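Local coordinates for pirin family protein (Acinetobacter baumannii, PDB 6D0P) that probably acts as an iron-dependent quercetin 2,3-dioxygenase and belongs to the two-cupin pirin family, at residues 155-160 with 194-199; 188-193 with 246-251; 206-211 with 221-226; 213-218 with 238-243. One frame throughout, in Å; residues are numbered along the deposited sequence. Where two conformers were deposited one is given.

Contact 1: residues 155-160 with 194-199; sequences ALDEHG and QKHTLY. With MG (magnesium ion), chain F.
Asp157 and Leu156 meet the side chains of Gln194 and His196 where the loop after strand 153-155 passes strand 195-199. Asp157 is the side chain to follow. Its CB lies near His196 CE1 and near the amide oxygen of Gln194. CG sits between the backbone N and the carbonyl carbon (chi1 54°), and this turns the carboxylate toward both partners. OD1 turns back and accepts from the backbone N of His159, with 2.8 Å between His159 N and Asp157 OD1. This is an Asx turn, and the donor comes from above the carboxylate plane. Asp157 OD2 lies 3.1 Å from Gln194 CG and also 3.1 Å from His196 CE1, at the edge of the imidazole. Outside the pair, OD2 is hydrogen-bonded to Ser161 OG. The loop thus closes over an edge strand of the smaller sheet of the C-terminal cupin domain. Leu156 CD1 lies loosely over one face of the His196 ring, while Leu156 CB is 3.6 Å from His196 ND1. His196 ND1 is also 2.7 Å from water 1, a ligand of the magnesium ion. Leu156 O binds this ion directly at 2.1 Å; the other ligands are water 1 and three further waters. His159 crosses Gln194, with ring and amide planes 31° apart. His159 ND1 and Gln194 NE2 come to 3.0 Å, at an angle too poor for a hydrogen bond.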
loop_
_atom_site.group_PDB
_atom_site.type_symbol
_atom_site.label_atom_id
_atom_site.label_comp_id
_atom_site.label_asym_id
_atom_site.label_seq_id
_atom_site.Cartn_x
_atom_site.Cartn_y
_atom_site.Cartn_z
ATOM N N ALA A 155 5.750 -15.247 -13.536
ATOM C CA ALA A 155 5.800 -14.740 -14.899
ATOM C C ALA A 155 4.406 -14.905 -15.515
ATOM O O ALA A 155 3.867 -16.003 -15.513
ATOM C CB ALA A 155 6.839 -15.465 -15.708
ATOM N N LEU A 156 3.832 -13.822 -16.023
ATOM C CA LEU A 156 2.487 -13.884 -16.597
ATOM C C LEU A 156 2.530 -14.195 -18.101
ATOM O O LEU A 156 1.497 -14.537 -18.690
ATOM C CB LEU A 156 1.796 -12.538 -16.364
ATOM C CG LEU A 156 1.542 -12.178 -14.913
ATOM C CD1 LEU A 156 0.980 -10.774 -14.814
ATOM C CD2 LEU A 156 0.611 -13.209 -14.273
ATOM N N ASP A 157 3.672 -13.964 -18.739
ATOM C CA ASP A 157 3.822 -14.278 -20.145
ATOM C C ASP A 157 5.314 -14.500 -20.407
ATOM O O ASP A 157 6.092 -14.519 -19.455
ATOM C CB ASP A 157 3.241 -13.183 -21.042
ATOM C CG ASP A 157 3.797 -11.798 -20.758
ATOM O OD1 ASP A 157 5.020 -11.688 -20.422
ATOM O OD2 ASP A 157 3.001 -10.828 -20.873
ATOM N N GLU A 158 5.673 -14.633 -21.674
ATOM C CA GLU A 158 7.040 -14.887 -22.056
ATOM C C GLU A 158 7.696 -13.589 -22.535
ATOM O O GLU A 158 8.770 -13.632 -23.150
ATOM C CB GLU A 158 7.069 -15.961 -23.145
ATOM C CG GLU A 158 6.498 -17.291 -22.679
ATOM C CD GLU A 158 6.387 -18.357 -23.747
ATOM O OE1 GLU A 158 7.335 -18.487 -24.543
ATOM O OE2 GLU A 158 5.377 -19.081 -23.763
ATOM N N HIS A 159 7.087 -12.443 -22.221
ATOM C CA HIS A 159 7.582 -11.177 -22.728
ATOM C C HIS A 159 8.060 -10.244 -21.620
ATOM O O HIS A 159 8.435 -9.114 -21.919
ATOM C CB HIS A 159 6.492 -10.523 -23.592
ATOM C CG HIS A 159 6.208 -11.309 -24.821
ATOM N ND1 HIS A 159 5.078 -12.103 -24.952
ATOM C CD2 HIS A 159 6.933 -11.479 -25.945
ATOM C CE1 HIS A 159 5.104 -12.697 -26.123
ATOM N NE2 HIS A 159 6.239 -12.344 -26.743
ATOM N N GLY A 160 8.052 -10.681 -20.367
ATOM C CA GLY A 160 8.526 -9.825 -19.298
ATOM C C GLY A 160 7.441 -9.406 -18.317
ATOM O O GLY A 160 7.754 -8.729 -17.321
ATOM N N GLN A 194 0.431 -7.284 -24.160
ATOM C CA GLN A 194 0.079 -8.576 -23.552
ATOM C C GLN A 194 -1.198 -8.447 -22.717
ATOM O O GLN A 194 -1.366 -7.428 -21.988
ATOM C CB GLN A 194 1.226 -9.081 -22.679
ATOM C CG GLN A 194 2.505 -9.297 -23.471
ATOM C CD GLN A 194 2.352 -10.379 -24.518
ATOM O OE1 GLN A 194 1.774 -11.442 -24.273
ATOM N NE2 GLN A 194 2.907 -10.129 -25.690
ATOM N N LYS A 195 -2.023 -9.509 -22.796
ATOM C CA LYS A 195 -3.300 -9.627 -22.116
ATOM C C LYS A 195 -3.256 -10.732 -21.050
ATOM O O LYS A 195 -2.638 -11.782 -21.274
ATOM C CB LYS A 195 -4.417 -9.982 -23.096
ATOM C CG LYS A 195 -5.784 -10.083 -22.431
ATOM C CD LYS A 195 -6.951 -10.190 -23.377
ATOM C CE LYS A 195 -8.268 -10.275 -22.634
ATOM N NZ LYS A 195 -9.411 -10.359 -23.569
ATOM N N HIS A 196 -3.974 -10.515 -19.943
ATOM C CA HIS A 196 -3.976 -11.428 -18.806
ATOM C C HIS A 196 -5.337 -11.456 -18.112
ATOM O O HIS A 196 -5.954 -10.419 -17.916
ATOM C CB HIS A 196 -2.914 -10.992 -17.804
ATOM C CG HIS A 196 -1.631 -10.659 -18.469
ATOM N ND1 HIS A 196 -0.694 -11.629 -18.784
ATOM C CD2 HIS A 196 -1.144 -9.478 -18.921
ATOM C CE1 HIS A 196 0.323 -11.062 -19.397
ATOM N NE2 HIS A 196 0.084 -9.726 -19.467
ATOM N N THR A 197 -5.764 -12.654 -17.731
ATOM C CA THR A 197 -6.995 -12.837 -16.975
ATOM C C THR A 197 -6.612 -13.150 -15.526
ATOM O O THR A 197 -5.781 -14.031 -15.253
ATOM C CB THR A 197 -7.874 -13.933 -17.592
ATOM O OG1 THR A 197 -8.290 -13.439 -18.858
ATOM C CG2 THR A 197 -9.096 -14.274 -16.764
ATOM N N LEU A 198 -7.185 -12.403 -14.602
ATOM C CA LEU A 198 -6.921 -12.641 -13.197
ATOM C C LEU A 198 -8.206 -13.149 -12.544
ATOM O O LEU A 198 -9.327 -12.766 -12.936
ATOM C CB LEU A 198 -6.437 -11.354 -12.522
ATOM C CG LEU A 198 -5.097 -10.813 -13.018
ATOM C CD1 LEU A 198 -5.263 -10.101 -14.349
ATOM C CD2 LEU A 198 -4.486 -9.876 -11.992
ATOM N N TYR A 199 -8.021 -14.034 -11.575
ATOM C CA TYR A 199 -9.113 -14.595 -10.801
ATOM C C TYR A 199 -8.965 -14.133 -9.360
ATOM O O TYR A 199 -7.865 -14.220 -8.772
ATOM C CB TYR A 199 -9.135 -16.118 -10.872
ATOM C CG TYR A 199 -9.314 -16.619 -12.275
ATOM C CD1 TYR A 199 -10.562 -16.659 -12.872
ATOM C CD2 TYR A 199 -8.217 -17.008 -13.024
ATOM C CE1 TYR A 199 -10.718 -17.100 -14.179
ATOM C CE2 TYR A 199 -8.357 -17.457 -14.325
ATOM C CZ TYR A 199 -9.610 -17.497 -14.905
ATOM O OH TYR A 199 -9.719 -17.948 -16.188
HETATM MG MG MG F . 0.038 -16.043 -19.105
HETATM O O HOH W 1 -1.336 -14.253 -19.157
HETATM O O HOH W 2 1.483 -17.513 -19.021
HETATM O O HOH W 3 -0.243 -16.270 -17.004
HETATM O O HOH W 4 -1.629 -17.312 -19.377
#

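Contact 2: residues 188-193 with 246-251; sequences GKLVKG and TKFLVL
Strands 183-190 and 245-253 are antiparallel neighbours in the large sheet of the C-terminal cupin domain, and this contact is the end of their pairing. Gly188 pairs with Phe248 and Leu190 with Thr246, both as hydrogen-bonded pairs. Lys189 and Lys247 form the non-hydrogen-bonded pair between them. Phe248 N gives a nearly straight bond to Gly188 O (3.0 Å, 168°). Gly188 N returns one to Phe248 O, also at 3.0 Å but more bent. Leu190 N to Thr246 O is 2.9 Å, and Thr246 N to Leu190 O is 2.8 Å. The short segments run at 131° to each other, so the strands are strongly twisted where they pair.

Phe248 is the main side chain. Its CG sits between the backbone N and the carbonyl carbon (chi1 70°), and the ring is swung over the neighbouring strand. One face lies over the Gly188 backbone. Gly188 CA makes a CH-pi contact, 4.1 Å from the centroid of the Phe248 ring. The ring takes up the place beside a residue that has no side chain. In a cupin barrel such a face looks inward, and here Leu190 shares it with Phe248 and Thr246. Leu190 crosses Phe248 at about a right angle, and Leu190 CD2 approaches Phe248 CE2 to 3.3 Å. Beyond the pair, Leu190 also packs on Leu240 and Ala242 of strand 237-242. The two lysines project from the other face. Lys247 NZ forms salt bridges with Glu212 and Glu124.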
loop_
_atom_site.group_PDB
_atom_site.type_symbol
_atom_site.label_atom_id
_atom_site.label_comp_id
_atom_site.label_asym_id
_atom_site.label_seq_id
_atom_site.Cartn_x
_atom_site.Cartn_y
_atom_site.Cartn_z
ATOM N N GLY A 188 3.232 -5.502 -9.892
ATOM C CA GLY A 188 3.998 -6.037 -11.004
ATOM C C GLY A 188 3.999 -5.127 -12.209
ATOM O O GLY A 188 3.728 -3.918 -12.104
ATOM N N LYS A 189 4.367 -5.744 -13.333
ATOM C CA LYS A 189 4.500 -5.062 -14.575
ATOM C C LYS A 189 3.853 -5.898 -15.679
ATOM O O LYS A 189 4.081 -7.114 -15.777
ATOM C CB LYS A 189 5.985 -4.830 -14.880
ATOM C CG LYS A 189 6.284 -4.165 -16.211
ATOM C CD LYS A 189 7.771 -4.179 -16.506
ATOM C CE LYS A 189 8.124 -3.592 -17.851
ATOM N NZ LYS A 189 9.527 -3.911 -18.203
ATOM N N LEU A 190 3.065 -5.226 -16.495
ATOM C CA LEU A 190 2.452 -5.835 -17.672
ATOM C C LEU A 190 3.094 -5.167 -18.885
ATOM O O LEU A 190 3.039 -3.933 -19.017
ATOM C CB LEU A 190 0.947 -5.583 -17.684
ATOM C CG LEU A 190 0.185 -6.025 -16.450
ATOM C CD1 LEU A 190 -1.298 -5.724 -16.615
ATOM C CD2 LEU A 190 0.415 -7.497 -16.160
ATOM N N VAL A 191 3.655 -5.969 -19.772
ATOM C CA VAL A 191 4.361 -5.448 -20.935
ATOM C C VAL A 191 3.343 -5.155 -22.050
ATOM O O VAL A 191 2.401 -5.952 -22.350
ATOM C CB VAL A 191 5.454 -6.429 -21.407
ATOM C CG1 VAL A 191 6.062 -6.021 -22.740
ATOM C CG2 VAL A 191 6.529 -6.591 -20.347
ATOM N N LYS A 192 3.643 -4.034 -22.752
ATOM C CA LYS A 192 2.818 -3.579 -23.837
ATOM C C LYS A 192 2.491 -4.742 -24.778
ATOM O O LYS A 192 3.377 -5.541 -25.133
ATOM C CB LYS A 192 3.575 -2.473 -24.577
ATOM C CG LYS A 192 2.877 -1.909 -25.802
ATOM C CD LYS A 192 3.665 -0.794 -26.453
ATOM C CE LYS A 192 2.966 -0.219 -27.659
ATOM N NZ LYS A 192 3.841 0.742 -28.372
ATOM N N GLY A 193 1.219 -4.815 -25.140
ATOM C CA GLY A 193 0.706 -5.793 -26.107
ATOM C C GLY A 193 0.339 -7.132 -25.478
ATOM O O GLY A 193 -0.044 -8.040 -26.195
ATOM N N THR A 246 3.230 -1.226 -18.156
ATOM C CA THR A 246 2.423 -0.713 -17.052
ATOM C C THR A 246 2.883 -1.277 -15.700
ATOM O O THR A 246 3.042 -2.478 -15.567
ATOM C CB THR A 246 0.951 -1.086 -17.299
ATOM O OG1 THR A 246 0.506 -0.496 -18.525
ATOM C CG2 THR A 246 0.041 -0.686 -16.163
ATOM N N LYS A 247 3.078 -0.400 -14.719
ATOM C CA LYS A 247 3.323 -0.777 -13.357
ATOM C C LYS A 247 1.968 -0.742 -12.637
ATOM O O LYS A 247 1.262 0.299 -12.682
ATOM C CB LYS A 247 4.270 0.177 -12.614
ATOM C CG LYS A 247 5.659 0.388 -13.201
ATOM C CD LYS A 247 6.312 1.648 -12.603
ATOM C CE LYS A 247 7.540 2.173 -13.323
ATOM N NZ LYS A 247 8.000 3.463 -12.728
ATOM N N PHE A 248 1.602 -1.851 -12.014
ATOM C CA PHE A 248 0.269 -1.954 -11.401
ATOM C C PHE A 248 0.316 -2.603 -10.014
ATOM O O PHE A 248 1.320 -3.189 -9.586
ATOM C CB PHE A 248 -0.646 -2.831 -12.277
ATOM C CG PHE A 248 -0.275 -4.292 -12.268
ATOM C CD1 PHE A 248 -0.773 -5.159 -11.299
ATOM C CD2 PHE A 248 0.592 -4.810 -13.209
ATOM C CE1 PHE A 248 -0.374 -6.486 -11.247
ATOM C CE2 PHE A 248 0.961 -6.150 -13.181
ATOM C CZ PHE A 248 0.488 -6.990 -12.198
ATOM N N LEU A 249 -0.795 -2.426 -9.315
ATOM C CA LEU A 249 -1.106 -3.196 -8.129
ATOM C C LEU A 249 -2.531 -3.703 -8.269
ATOM O O LEU A 249 -3.401 -3.040 -8.897
ATOM C CB LEU A 249 -1.003 -2.402 -6.828
ATOM C CG LEU A 249 0.406 -2.005 -6.444
ATOM C CD1 LEU A 249 0.620 -0.555 -6.763
ATOM C CD2 LEU A 249 0.658 -2.272 -4.973
ATOM N N VAL A 250 -2.744 -4.892 -7.777
ATOM C CA VAL A 250 -4.101 -5.404 -7.633
ATOM C C VAL A 250 -4.309 -5.647 -6.131
ATOM O O VAL A 250 -3.529 -6.362 -5.501
ATOM C CB VAL A 250 -4.334 -6.667 -8.466
ATOM C CG1 VAL A 250 -5.673 -7.318 -8.160
ATOM C CG2 VAL A 250 -4.200 -6.379 -9.947
ATOM N N LEU A 251 -5.351 -5.047 -5.578
ATOM C CA LEU A 251 -5.653 -5.151 -4.169
ATOM C C LEU A 251 -7.040 -5.762 -4.029
ATOM O O LEU A 251 -7.995 -5.218 -4.589
ATOM C CB LEU A 251 -5.648 -3.753 -3.563
ATOM C CG LEU A 251 -4.424 -2.901 -3.858
ATOM C CD1 LEU A 251 -4.650 -1.492 -3.338
ATOM C CD2 LEU A 251 -3.165 -3.505 -3.251
#

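Contact 3: residues 206-211 with 221-226; sequences TLVVVL and NRLEGK
Strands 206-210 and 221-224 are not paired; their axes approach to 7.7 Å at an angle of 49°, and the backbones meet only at the far end, where Leu211 lies beside Lys226. There Lys226 N points at two successive carbonyls. Its bond to Leu211 O is 3.2 Å long and comes from above the carbonyl plane. The one from Lys226 N to Val210 O is shorter, 2.8 Å, but sharply bent and weak. Water 5 donates to Leu211 O at 2.6 Å. Before this end the two strands are joined by side chains. Val210 crosses Leu223 at an angle and touches it with one methyl, Val210 CG2 to Leu223 CB 3.9 Å. The other methyl, Val210 CG1, is anti to the backbone N (chi1 180°) and rests 3.4 Å from Glu224 O. Val208 CG1 meets Leu223 CD1 more loosely. On the outer side Arg222 NE is salt-bridged to Glu224 OE2 at 2.8 Å. Leu223 also packs on Val217 and on Phe7 and Ala10 of strand 7-12. Strand 206-210 belongs to the larger sheet and strand 221-224 to the smaller one, so valine and leucine fill the space between two facing sheets, as inside a cupin beta-barrel.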
loop_
_atom_site.group_PDB
_atom_site.type_symbol
_atom_site.label_atom_id
_atom_site.label_comp_id
_atom_site.label_asym_id
_atom_site.label_seq_id
_atom_site.Cartn_x
_atom_site.Cartn_y
_atom_site.Cartn_z
ATOM N N THR A 206 -12.164 -5.294 -5.032
ATOM C CA THR A 206 -11.163 -5.478 -6.042
ATOM C C THR A 206 -10.791 -4.114 -6.607
ATOM O O THR A 206 -11.639 -3.432 -7.229
ATOM C CB THR A 206 -11.661 -6.408 -7.155
ATOM O OG1 THR A 206 -12.024 -7.676 -6.603
ATOM C CG2 THR A 206 -10.613 -6.627 -8.220
ATOM N N LEU A 207 -9.570 -3.691 -6.314
ATOM C CA LEU A 207 -9.060 -2.423 -6.775
ATOM C C LEU A 207 -7.893 -2.666 -7.735
ATOM O O LEU A 207 -6.977 -3.443 -7.411
ATOM C CB LEU A 207 -8.589 -1.612 -5.564
ATOM C CG LEU A 207 -9.591 -1.475 -4.429
ATOM C CD1 LEU A 207 -8.935 -0.800 -3.248
ATOM C CD2 LEU A 207 -10.829 -0.696 -4.886
ATOM N N VAL A 208 -7.935 -2.039 -8.907
ATOM C CA VAL A 208 -6.839 -2.107 -9.881
ATOM C C VAL A 208 -6.160 -0.744 -9.872
ATOM O O VAL A 208 -6.784 0.271 -10.181
ATOM C CB VAL A 208 -7.325 -2.476 -11.288
ATOM C CG1 VAL A 208 -6.192 -2.475 -12.309
ATOM C CG2 VAL A 208 -8.057 -3.810 -11.254
ATOM N N VAL A 209 -4.922 -0.738 -9.422
ATOM C CA VAL A 209 -4.159 0.498 -9.325
ATOM C C VAL A 209 -3.130 0.522 -10.461
ATOM O O VAL A 209 -2.345 -0.410 -10.598
ATOM C CB VAL A 209 -3.469 0.637 -7.961
ATOM C CG1 VAL A 209 -2.667 1.938 -7.865
ATOM C CG2 VAL A 209 -4.470 0.546 -6.827
ATOM N N VAL A 210 -3.199 1.562 -11.280
ATOM C CA VAL A 210 -2.257 1.765 -12.334
ATOM C C VAL A 210 -1.330 2.893 -11.889
ATOM O O VAL A 210 -1.742 4.029 -11.799
ATOM C CB VAL A 210 -2.952 2.078 -13.672
ATOM C CG1 VAL A 210 -1.943 2.301 -14.795
ATOM C CG2 VAL A 210 -3.930 0.980 -14.031
ATOM N N LEU A 211 -0.081 2.562 -11.588
ATOM C CA LEU A 211 0.870 3.562 -11.153
ATOM C C LEU A 211 1.405 4.353 -12.344
ATOM O O LEU A 211 1.500 5.596 -12.288
ATOM C CB LEU A 211 2.021 2.882 -10.408
ATOM C CG LEU A 211 1.631 2.099 -9.162
ATOM C CD1 LEU A 211 2.849 1.373 -8.605
ATOM C CD2 LEU A 211 1.007 2.992 -8.103
ATOM N N ASN A 221 -12.494 -0.744 -20.899
ATOM C CA ASN A 221 -12.214 0.492 -20.135
ATOM C C ASN A 221 -10.709 0.694 -19.972
ATOM O O ASN A 221 -10.027 -0.059 -19.285
ATOM C CB ASN A 221 -12.927 0.503 -18.782
ATOM C CG ASN A 221 -14.419 0.739 -18.924
ATOM O OD1 ASN A 221 -15.184 -0.203 -18.794
ATOM N ND2 ASN A 221 -14.831 1.979 -19.192
ATOM N N ARG A 222 -10.209 1.760 -20.573
ATOM C CA ARG A 222 -8.799 2.040 -20.505
ATOM C C ARG A 222 -8.478 2.894 -19.278
ATOM O O ARG A 222 -9.193 3.835 -18.960
ATOM C CB ARG A 222 -8.368 2.739 -21.789
ATOM C CG ARG A 222 -6.889 3.075 -21.828
ATOM C CD ARG A 222 -6.507 3.436 -23.240
ATOM N NE ARG A 222 -5.170 3.995 -23.278
ATOM C CZ ARG A 222 -4.415 4.005 -24.349
ATOM N NH1 ARG A 222 -4.874 3.461 -25.467
ATOM N NH2 ARG A 222 -3.218 4.556 -24.302
ATOM N N LEU A 223 -7.388 2.547 -18.607
ATOM C CA LEU A 223 -6.918 3.243 -17.414
ATOM C C LEU A 223 -5.502 3.763 -17.667
ATOM O O LEU A 223 -4.673 3.026 -18.192
ATOM C CB LEU A 223 -6.870 2.286 -16.230
ATOM C CG LEU A 223 -8.157 1.562 -15.860
ATOM C CD1 LEU A 223 -7.878 0.621 -14.707
ATOM C CD2 LEU A 223 -9.262 2.553 -15.496
ATOM N N GLU A 224 -5.239 5.004 -17.257
ATOM C CA GLU A 224 -3.913 5.617 -17.365
ATOM C C GLU A 224 -3.233 5.637 -15.986
ATOM O O GLU A 224 -3.798 5.175 -14.989
ATOM C CB GLU A 224 -4.058 7.046 -17.891
ATOM C CG GLU A 224 -4.890 7.132 -19.165
ATOM C CD GLU A 224 -4.161 6.611 -20.397
ATOM O OE1 GLU A 224 -2.972 7.007 -20.594
ATOM O OE2 GLU A 224 -4.782 5.829 -21.170
ATOM N N GLY A 225 -2.043 6.240 -15.923
ATOM C CA GLY A 225 -1.256 6.296 -14.690
ATOM C C GLY A 225 -1.903 7.135 -13.597
ATOM O O GLY A 225 -2.702 8.033 -13.863
ATOM N N LYS A 226 -1.511 6.805 -12.376
ATOM C CA LYS A 226 -1.983 7.483 -11.174
ATOM C C LYS A 226 -3.499 7.293 -11.068
ATOM O O LYS A 226 -4.214 8.250 -10.747
ATOM C CB LYS A 226 -1.642 8.978 -11.195
ATOM C CG LYS A 226 -0.194 9.355 -11.488
ATOM C CD LYS A 226 0.024 10.863 -11.444
ATOM C CE LYS A 226 1.228 11.350 -12.218
ATOM N NZ LYS A 226 2.492 10.810 -11.675
HETATM O O HOH W 5 2.605 7.757 -13.303
#

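Contact 4: residues 213-218 with 238-243; sequences GAVVVN and FSLNAE
The Asn218 amide and the Phe238 ring are the flat groups here, and their planes stand 70° apart. Neither stacks on the other: the amide oxygen comes to the base of Phe238, with Asn218 OD1 3.4 Å from Phe238 CB. Asn218 CG lies anti to the carbonyl carbon (chi1 -66°), which brings OD1 to the neighbouring strand. There Asn218 OD1 accepts from Ser239 N at 3.0 Å, nearly along its C=O axis. Asn218 N in turn donates to Ser239 O, so side chain and backbone of one residue both grip Ser239. The Phe238 ring leads away and packs on Thr206 and Val208 of strand 205-210.

The rest is an antiparallel pair within the smaller sheet of the C-terminal cupin domain. Val216 and Asn241 form the hydrogen-bonded pair; Val216 N to Asn241 O is 2.9 Å and nearly straight (174°). At the other end Glu243 N donates to Ala214 O at 2.8 Å. Val215, Val217, Leu240 and Ala242 share one face; Val215 and Leu240 pack from it on Val210 and Val208 of strand 205-210. Val217 and Leu240 lie side by side there, with Val217 CG2 3.7 Å from Leu240 CD2. Val216 is on the other face, where its CG2 is crossed by the bent chain of Glu243. Water 6 donates to Val216 O and is also hydrogen-bonded to Ser239 OG.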
loop_
_atom_site.group_PDB
_atom_site.type_symbol
_atom_site.label_atom_id
_atom_site.label_comp_id
_atom_site.label_asym_id
_atom_site.label_seq_id
_atom_site.Cartn_x
_atom_site.Cartn_y
_atom_site.Cartn_z
ATOM N N GLY A 213 1.632 3.927 -16.931
ATOM C CA GLY A 213 1.329 3.168 -18.135
ATOM C C GLY A 213 -0.111 3.332 -18.570
ATOM O O GLY A 213 -0.736 4.385 -18.336
ATOM N N ALA A 214 -0.637 2.273 -19.189
ATOM C CA ALA A 214 -1.982 2.296 -19.772
ATOM C C ALA A 214 -2.439 0.862 -20.006
ATOM O O ALA A 214 -1.760 0.104 -20.730
ATOM C CB ALA A 214 -1.965 3.042 -21.077
ATOM N N VAL A 215 -3.567 0.495 -19.396
ATOM C CA VAL A 215 -4.076 -0.861 -19.487
ATOM C C VAL A 215 -5.608 -0.833 -19.597
ATOM O O VAL A 215 -6.282 -0.003 -18.950
ATOM C CB VAL A 215 -3.599 -1.681 -18.277
ATOM C CG1 VAL A 215 -3.901 -0.971 -16.966
ATOM C CG2 VAL A 215 -4.169 -3.089 -18.277
ATOM N N VAL A 216 -6.141 -1.754 -20.412
ATOM C CA VAL A 216 -7.563 -1.863 -20.672
ATOM C C VAL A 216 -8.111 -2.986 -19.794
ATOM O O VAL A 216 -7.590 -4.106 -19.821
ATOM C CB VAL A 216 -7.851 -2.132 -22.162
ATOM C CG1 VAL A 216 -9.339 -2.321 -22.420
ATOM C CG2 VAL A 216 -7.294 -1.034 -23.049
ATOM N N VAL A 217 -9.158 -2.674 -19.024
ATOM C CA VAL A 217 -9.825 -3.644 -18.169
ATOM C C VAL A 217 -11.062 -4.196 -18.906
ATOM O O VAL A 217 -11.897 -3.427 -19.412
ATOM C CB VAL A 217 -10.248 -3.003 -16.833
ATOM C CG1 VAL A 217 -10.891 -4.013 -15.898
ATOM C CG2 VAL A 217 -9.102 -2.284 -16.153
ATOM N N ASN A 218 -11.192 -5.518 -18.926
ATOM C CA ASN A 218 -12.339 -6.216 -19.529
ATOM C C ASN A 218 -12.612 -5.732 -20.960
ATOM O O ASN A 218 -13.771 -5.574 -21.337
ATOM C CB ASN A 218 -13.589 -6.085 -18.657
ATOM C CG ASN A 218 -13.430 -6.788 -17.330
ATOM O OD1 ASN A 218 -12.593 -7.673 -17.208
ATOM N ND2 ASN A 218 -14.220 -6.408 -16.336
ATOM N N PHE A 238 -11.470 -10.876 -14.104
ATOM C CA PHE A 238 -11.348 -9.712 -14.940
ATOM C C PHE A 238 -10.066 -9.857 -15.754
ATOM O O PHE A 238 -9.198 -10.684 -15.419
ATOM C CB PHE A 238 -11.370 -8.420 -14.121
ATOM C CG PHE A 238 -10.208 -8.222 -13.184
ATOM C CD1 PHE A 238 -10.209 -8.797 -11.926
ATOM C CD2 PHE A 238 -9.118 -7.445 -13.561
ATOM C CE1 PHE A 238 -9.134 -8.624 -11.063
ATOM C CE2 PHE A 238 -8.058 -7.246 -12.687
ATOM C CZ PHE A 238 -8.067 -7.834 -11.437
ATOM N N SER A 239 -9.957 -9.047 -16.783
ATOM C CA SER A 239 -8.798 -9.096 -17.670
ATOM C C SER A 239 -8.112 -7.731 -17.728
ATOM O O SER A 239 -8.753 -6.666 -17.586
ATOM C CB SER A 239 -9.179 -9.567 -19.056
ATOM O OG SER A 239 -9.950 -8.594 -19.758
ATOM N N LEU A 240 -6.813 -7.782 -17.963
ATOM C CA LEU A 240 -5.999 -6.602 -18.156
ATOM C C LEU A 240 -5.206 -6.791 -19.455
ATOM O O LEU A 240 -4.590 -7.846 -19.678
ATOM C CB LEU A 240 -5.043 -6.415 -16.977
ATOM C CG LEU A 240 -5.645 -6.097 -15.611
ATOM C CD1 LEU A 240 -4.536 -5.939 -14.587
ATOM C CD2 LEU A 240 -6.484 -4.831 -15.652
ATOM N N ASN A 241 -5.214 -5.777 -20.291
ATOM C CA ASN A 241 -4.520 -5.818 -21.582
ATOM C C ASN A 241 -3.696 -4.542 -21.689
ATOM O O ASN A 241 -4.269 -3.463 -21.786
ATOM C CB ASN A 241 -5.526 -5.941 -22.731
ATOM C CG ASN A 241 -4.912 -6.432 -24.027
ATOM O OD1 ASN A 241 -3.693 -6.548 -24.144
ATOM N ND2 ASN A 241 -5.758 -6.745 -24.998
ATOM N N ALA A 242 -2.372 -4.650 -21.635
ATOM C CA ALA A 242 -1.515 -3.454 -21.627
ATOM C C ALA A 242 -1.371 -2.807 -23.019
ATOM O O ALA A 242 -1.004 -3.457 -23.990
ATOM C CB ALA A 242 -0.166 -3.816 -21.066
ATOM N N GLU A 243 -1.556 -1.489 -23.070
ATOM C CA GLU A 243 -1.370 -0.692 -24.295
ATOM C C GLU A 243 0.037 -0.064 -24.276
ATOM O O GLU A 243 0.552 0.405 -25.303
ATOM C CB GLU A 243 -2.455 0.376 -24.399
ATOM C CG GLU A 243 -3.862 -0.195 -24.466
ATOM C CD GLU A 243 -4.313 -0.619 -25.855
ATOM O OE1 GLU A 243 -3.438 -0.913 -26.696
ATOM O OE2 GLU A 243 -5.538 -0.665 -26.094
HETATM O O HOH W 6 -8.831 -6.244 -21.076
#

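In the fold
All four contacts lie on one side of the chain, in and beside the C-terminal cupin domain. Contacts 2, 3 and 4 have centres 8 to 9 Å apart. Contacts 1 and 3 are the most distant pair, at 16 Å between centres. Contacts 2 and 3 share the large sheet through neighbouring strands 245-253 and 205-210. Contacts 1, 3 and 4 reach the smaller sheet, in the order 195-199, 237-242, 214-217, 221-224. Along the chain, contacts 3 and 4 interleave inside the loop closed by contact 2; contact 1 interleaves with contact 2. Contacts 2 and 4 each join strands within one sheet, whereas contact 3 packs one sheet on the other, as in a cupin barrel.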